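Local coordinates for protein alkylpurine DNA glycosylase AlkC (Pseudomonas fluorescens, PDB 5VI0) that probably excises alkylated purine bases from DNA to start base excision repair, without flipping the damaged base out of the helix, at residues 15-20 / 90-95. Numbering follows the deposited sequence.
Sequences EIFNVE and GFVSLF. With P4K (polyethylene glycol), chain G.
Phe91 lines the pocket that holds a polyethylene glycol molecule, in the HEAT-like helical-repeat domain expected of this DNA alkylation repair family, and Ile16 and Phe17 pack against it and Val92 from the protein side. Residues 15-20 lead into helix 19-32, with Asn18 as its N-cap, while residues 90-95 close the loop after helix 73-83, with a 3-10 turn at 92-94, and run into helix 95-103. No hydrogen bond crosses between them; the contact is apolar, burying 260 Å² summed over the two segments. Ile16 CD1 sits over one face of the Phe91 ring, 4.0 Å from its centroid and 25° off the normal, which qualifies as a CH-pi contact. The other branch, CG2, meets Val92 CG2 at 3.6 Å. Phe91 CG lies anti to the backbone N (chi1 -169°), which swings the ring between the Ile16/Phe17 side and the glycol: CE1 approaches Phe17 CE2 obliquely at 3.8 Å, while CD2 lies 3.6 Å from C15 of the glycol. A weak hydrogen bond from Phe91 N to glycol O6 (3.4 Å) adds a backbone link to the ligand. With an alanine here, Ile16 CD1 would probably lose its aromatic platform and a gap would open between Phe17 and the glycol chain. Farther along, the Phe17 ring presents its edge to the 90-95 backbone: Val92 O lies near the ring plane, 3.6 Å from Phe17 CZ.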
ATOM      1  N   GLU A  15       7.935  22.081   4.483  1.00 23.94           N
ATOM      2  CA  GLU A  15       8.347  22.936   5.580  1.00 19.13           C
ATOM      3  C   GLU A  15       8.871  22.150   6.767  1.00 23.87           C
ATOM      4  O   GLU A  15       9.347  22.765   7.727  1.00 30.00           O
ATOM      5  CB  GLU A  15       7.188  23.828   6.003  1.00 20.80           C
ATOM      6  CG  GLU A  15       6.587  24.634   4.854  1.00 32.66           C
ATOM      7  CD  GLU A  15       7.566  25.604   4.193  1.00 35.00           C
ATOM      8  OE1 GLU A  15       7.354  25.925   3.007  1.00 41.70           O
ATOM      9  OE2 GLU A  15       8.529  26.062   4.850  1.00 41.25           O
ATOM     10  N   ILE A  16       8.802  20.816   6.736  1.00 19.70           N
ATOM     11  CA  ILE A  16       9.534  20.041   7.733  1.00 19.02           C
ATOM     12  C   ILE A  16      11.023  20.334   7.629  1.00 21.67           C
ATOM     13  O   ILE A  16      11.707  20.453   8.646  1.00 29.09           O
ATOM     14  CB  ILE A  16       9.244  18.538   7.587  1.00 20.21           C
ATOM     15  CG1 ILE A  16       7.780  18.252   7.931  1.00 26.32           C
ATOM     16  CG2 ILE A  16      10.123  17.760   8.518  1.00 19.72           C
ATOM     17  CD1 ILE A  16       7.268  16.884   7.443  1.00 23.29           C
ATOM     18  N   PHE A  17      11.538  20.481   6.405  1.00 18.85           N
ATOM     19  CA  PHE A  17      12.929  20.894   6.165  1.00 13.08           C
ATOM     20  C   PHE A  17      13.020  22.403   5.939  1.00 18.84           C
ATOM     21  O   PHE A  17      13.406  22.876   4.868  1.00 21.78           O
ATOM     22  CB  PHE A  17      13.509  20.137   4.977  1.00 16.93           C
ATOM     23  CG  PHE A  17      13.644  18.655   5.203  1.00 25.07           C
ATOM     24  CD1 PHE A  17      14.764  18.133   5.834  1.00 20.90           C
ATOM     25  CD2 PHE A  17      12.652  17.781   4.773  1.00 25.73           C
ATOM     26  CE1 PHE A  17      14.887  16.779   6.030  1.00 25.04           C
ATOM     27  CE2 PHE A  17      12.772  16.421   4.966  1.00 24.89           C
ATOM     28  CZ  PHE A  17      13.890  15.916   5.594  1.00 25.82           C
ATOM     29  N   ASN A  18      12.633  23.174   6.954  1.00 19.44           N
ATOM     30  CA  ASN A  18      12.784  24.614   6.850  1.00 18.06           C
ATOM     31  C   ASN A  18      14.123  25.034   7.455  1.00 17.93           C
ATOM     32  O   ASN A  18      14.918  24.206   7.907  1.00 25.68           O
ATOM     33  CB  ASN A  18      11.612  25.344   7.508  1.00 15.70           C
ATOM     34  CG  ASN A  18      11.460  25.003   8.976  1.00 24.93           C
ATOM     35  OD1 ASN A  18      12.361  24.433   9.604  1.00 31.29           O
ATOM     36  ND2 ASN A  18      10.319  25.365   9.537  1.00 24.17           N
ATOM     37  N   VAL A  19      14.377  26.340   7.469  1.00 16.42           N
ATOM     38  CA  VAL A  19      15.668  26.809   7.941  1.00 18.46           C
ATOM     39  C   VAL A  19      15.837  26.499   9.419  1.00 18.91           C
ATOM     40  O   VAL A  19      16.937  26.160   9.866  1.00 22.00           O
ATOM     41  CB  VAL A  19      15.839  28.307   7.632  1.00 26.40           C
ATOM     42  CG1 VAL A  19      17.138  28.826   8.228  1.00 19.30           C
ATOM     43  CG2 VAL A  19      15.823  28.530   6.118  1.00 27.27           C
ATOM     44  N   GLU A  20      14.753  26.581  10.198  0.89 23.54           N
ATOM     45  CA  GLU A  20      14.836  26.238  11.617  0.89 25.04           C
ATOM     46  C   GLU A  20      15.385  24.837  11.791  0.89 23.65           C
ATOM     47  O   GLU A  20      16.301  24.602  12.592  0.89 17.67           O
ATOM     48  CB  GLU A  20      13.467  26.345  12.287  0.89 27.52           C
ATOM     49  CG  GLU A  20      12.921  27.755  12.340  0.89 47.20           C
ATOM     50  CD  GLU A  20      11.916  28.046  11.236  0.89 59.64           C
ATOM     51  OE1 GLU A  20      10.730  28.269  11.571  0.89 67.26           O
ATOM     52  OE2 GLU A  20      12.305  28.052  10.042  0.89 57.84           O
ATOM     53  N   GLY A  90      11.396  11.137  12.791  1.00 25.76           N
ATOM     54  CA  GLY A  90      11.665  10.051  11.857  1.00 30.57           C
ATOM     55  C   GLY A  90      11.603  10.484  10.403  1.00 28.26           C
ATOM     56  O   GLY A  90      12.386  10.017   9.573  1.00 37.98           O
ATOM     57  N   PHE A  91      10.674  11.375  10.072  1.00 23.23           N
ATOM     58  CA  PHE A  91      10.631  11.915   8.720  1.00 26.18           C
ATOM     59  C   PHE A  91      11.923  12.668   8.392  1.00 26.28           C
ATOM     60  O   PHE A  91      12.524  12.478   7.329  1.00 25.77           O
ATOM     61  CB  PHE A  91       9.415  12.820   8.577  1.00 21.43           C
ATOM     62  CG  PHE A  91       9.117  13.217   7.168  1.00 30.21           C
ATOM     63  CD1 PHE A  91       9.729  14.311   6.597  1.00 32.22           C
ATOM     64  CD2 PHE A  91       8.209  12.507   6.415  1.00 37.18           C
ATOM     65  CE1 PHE A  91       9.437  14.677   5.292  1.00 37.08           C
ATOM     66  CE2 PHE A  91       7.919  12.874   5.120  1.00 36.40           C
ATOM     67  CZ  PHE A  91       8.527  13.956   4.560  1.00 30.00           C
ATOM     68  N   VAL A  92      12.373  13.518   9.308  1.00 24.96           N
ATOM     69  CA  VAL A  92      13.580  14.300   9.066  1.00 22.73           C
ATOM     70  C   VAL A  92      14.758  13.385   8.779  1.00 27.86           C
ATOM     71  O   VAL A  92      15.591  13.671   7.910  1.00 22.28           O
ATOM     72  CB  VAL A  92      13.845  15.214  10.272  1.00 15.54           C
ATOM     73  CG1 VAL A  92      15.170  15.943  10.137  1.00 22.72           C
ATOM     74  CG2 VAL A  92      12.691  16.176  10.404  1.00 13.33           C
ATOM     75  N   SER A  93      14.820  12.251   9.461  1.00 18.34           N
ATOM     76  CA  SER A  93      15.986  11.405   9.363  1.00 21.58           C
ATOM     77  C   SER A  93      15.998  10.552   8.101  1.00 24.36           C
ATOM     78  O   SER A  93      16.911   9.734   7.947  1.00 26.92           O
ATOM     79  CB  SER A  93      16.099  10.531  10.614  1.00 24.94           C
ATOM     80  OG  SER A  93      14.943   9.742  10.758  1.00 33.39           O
ATOM     81  N   LEU A  94      15.045  10.729   7.184  1.00 17.22           N
ATOM     82  CA  LEU A  94      15.192  10.095   5.876  1.00 23.43           C
ATOM     83  C   LEU A  94      16.508  10.463   5.189  1.00 21.82           C
ATOM     84  O   LEU A  94      16.962   9.721   4.317  1.00 22.98           O
ATOM     85  CB  LEU A  94      14.033  10.461   4.943  1.00 17.14           C
ATOM     86  CG  LEU A  94      12.634   9.993   5.351  1.00 29.12           C
ATOM     87  CD1 LEU A  94      11.603  10.480   4.340  1.00 32.58           C
ATOM     88  CD2 LEU A  94      12.568   8.491   5.489  1.00 20.41           C
ATOM     89  N   PHE A  95      17.133  11.587   5.539  1.00 18.77           N
ATOM     90  CA  PHE A  95      18.334  11.945   4.794  1.00 23.42           C
ATOM     91  C   PHE A  95      19.499  11.032   5.133  1.00 19.14           C
ATOM     92  O   PHE A  95      20.469  10.974   4.364  1.00 22.43           O
ATOM     93  CB  PHE A  95      18.702  13.426   5.002  1.00 18.97           C
ATOM     94  CG  PHE A  95      19.214  13.774   6.382  1.00 15.25           C
ATOM     95  CD1 PHE A  95      20.516  13.492   6.757  1.00 19.30           C
ATOM     96  CD2 PHE A  95      18.407  14.461   7.271  1.00 14.04           C
ATOM     97  CE1 PHE A  95      20.993  13.843   8.018  1.00 20.05           C
ATOM     98  CE2 PHE A  95      18.869  14.824   8.534  1.00 12.49           C
ATOM     99  CZ  PHE A  95      20.159  14.513   8.911  1.00 17.49           C
TER
HETATM  100  O1  P4K G 401       7.089   1.152  16.397  1.00 35.80           O
HETATM  101  C1  P4K G 401       6.507   2.220  15.677  1.00 35.01           C
HETATM  102  C2  P4K G 401       7.103   2.346  14.265  1.00 31.46           C
HETATM  103  O2  P4K G 401       7.215   3.705  13.898  1.00 31.32           O
HETATM  104  C3  P4K G 401       8.414   4.099  13.266  1.00 27.52           C
HETATM  105  C4  P4K G 401       8.882   5.462  13.814  1.00 37.28           C
HETATM  106  O3  P4K G 401      10.287   5.610  13.803  1.00 36.17           O
HETATM  107  C5  P4K G 401      10.917   5.945  15.027  1.00 38.23           C
HETATM  108  C6  P4K G 401      10.203   7.123  15.711  1.00 49.06           C
HETATM  109  O4  P4K G 401      11.079   8.210  15.883  1.00 51.80           O
HETATM  110  C7  P4K G 401      10.507   9.496  16.003  1.00 44.16           C
HETATM  111  C8  P4K G 401       9.365   9.698  14.995  1.00 43.23           C
HETATM  112  O5  P4K G 401       8.651  10.865  15.342  1.00 44.85           O
HETATM  113  C9  P4K G 401       8.676  11.897  14.388  1.00 49.36           C
HETATM  114  C10 P4K G 401       7.548  11.760  13.354  1.00 49.96           C
HETATM  115  O6  P4K G 401       7.973  11.252  12.109  1.00 44.98           O
HETATM  116  C11 P4K G 401       7.460   9.970  11.805  1.00 35.38           C
HETATM  117  C12 P4K G 401       7.411   9.733  10.289  1.00 32.08           C
HETATM  118  O7  P4K G 401       8.289   8.668   9.993  1.00 38.79           O
HETATM  119  C13 P4K G 401       8.991   8.724   8.770  1.00 36.63           C
HETATM  120  C14 P4K G 401       8.331   7.752   7.788  1.00 44.10           C
HETATM  121  O8  P4K G 401       8.798   7.930   6.474  1.00 40.07           O
HETATM  122  C15 P4K G 401       8.255   8.996   5.744  1.00 38.08           C
HETATM  123  C16 P4K G 401       6.776   8.737   5.482  1.00 43.03           C
HETATM  124  C17 P4K G 401       4.943   9.919   4.613  1.00 28.16           C
HETATM  125  C18 P4K G 401       4.403  10.093   3.188  1.00 25.61           C
HETATM  126  C19 P4K G 401       3.653   8.560   1.535  1.00 25.60           C
HETATM  127  C20 P4K G 401       2.317   8.781   0.812  1.00 28.87           C
HETATM  128  C21 P4K G 401       0.335   7.697   1.645  1.00 19.75           C
HETATM  129  C22 P4K G 401       0.051   7.365   3.112  1.00 30.74           C
HETATM  130  C23 P4K G 401      -1.627   8.297   4.534  1.00 26.63           C
HETATM  131  C24 P4K G 401      -2.702   9.282   4.077  1.00 27.56           C
HETATM  132  C25 P4K G 401      -1.900  11.483   4.075  1.00 34.86           C
HETATM  133  C26 P4K G 401      -2.097  12.798   4.817  1.00 38.36           C
HETATM  134  C27 P4K G 401      -0.268  13.402   6.154  1.00 52.22           C
HETATM  135  C28 P4K G 401      -0.164  14.028   7.549  1.00 58.80           C
HETATM  136  C29 P4K G 401      -2.029  14.612   8.904  1.00 51.51           C
HETATM  137  C30 P4K G 401      -3.117  13.973   9.770  1.00 42.80           C
HETATM  138  O10 P4K G 401       3.585   8.993   2.867  1.00 27.73           O
HETATM  139  O11 P4K G 401       1.247   8.766   1.726  1.00 31.69           O
HETATM  140  O12 P4K G 401      -1.312   7.540   3.399  1.00 34.20           O
HETATM  141  O13 P4K G 401      -2.611  10.499   4.762  1.00 29.61           O
HETATM  142  O14 P4K G 401      -1.472  12.695   6.064  1.00 45.33           O
HETATM  143  O15 P4K G 401      -1.220  13.594   8.368  1.00 61.42           O
HETATM  144  O9  P4K G 401       6.318   9.653   4.531  1.00 38.68           O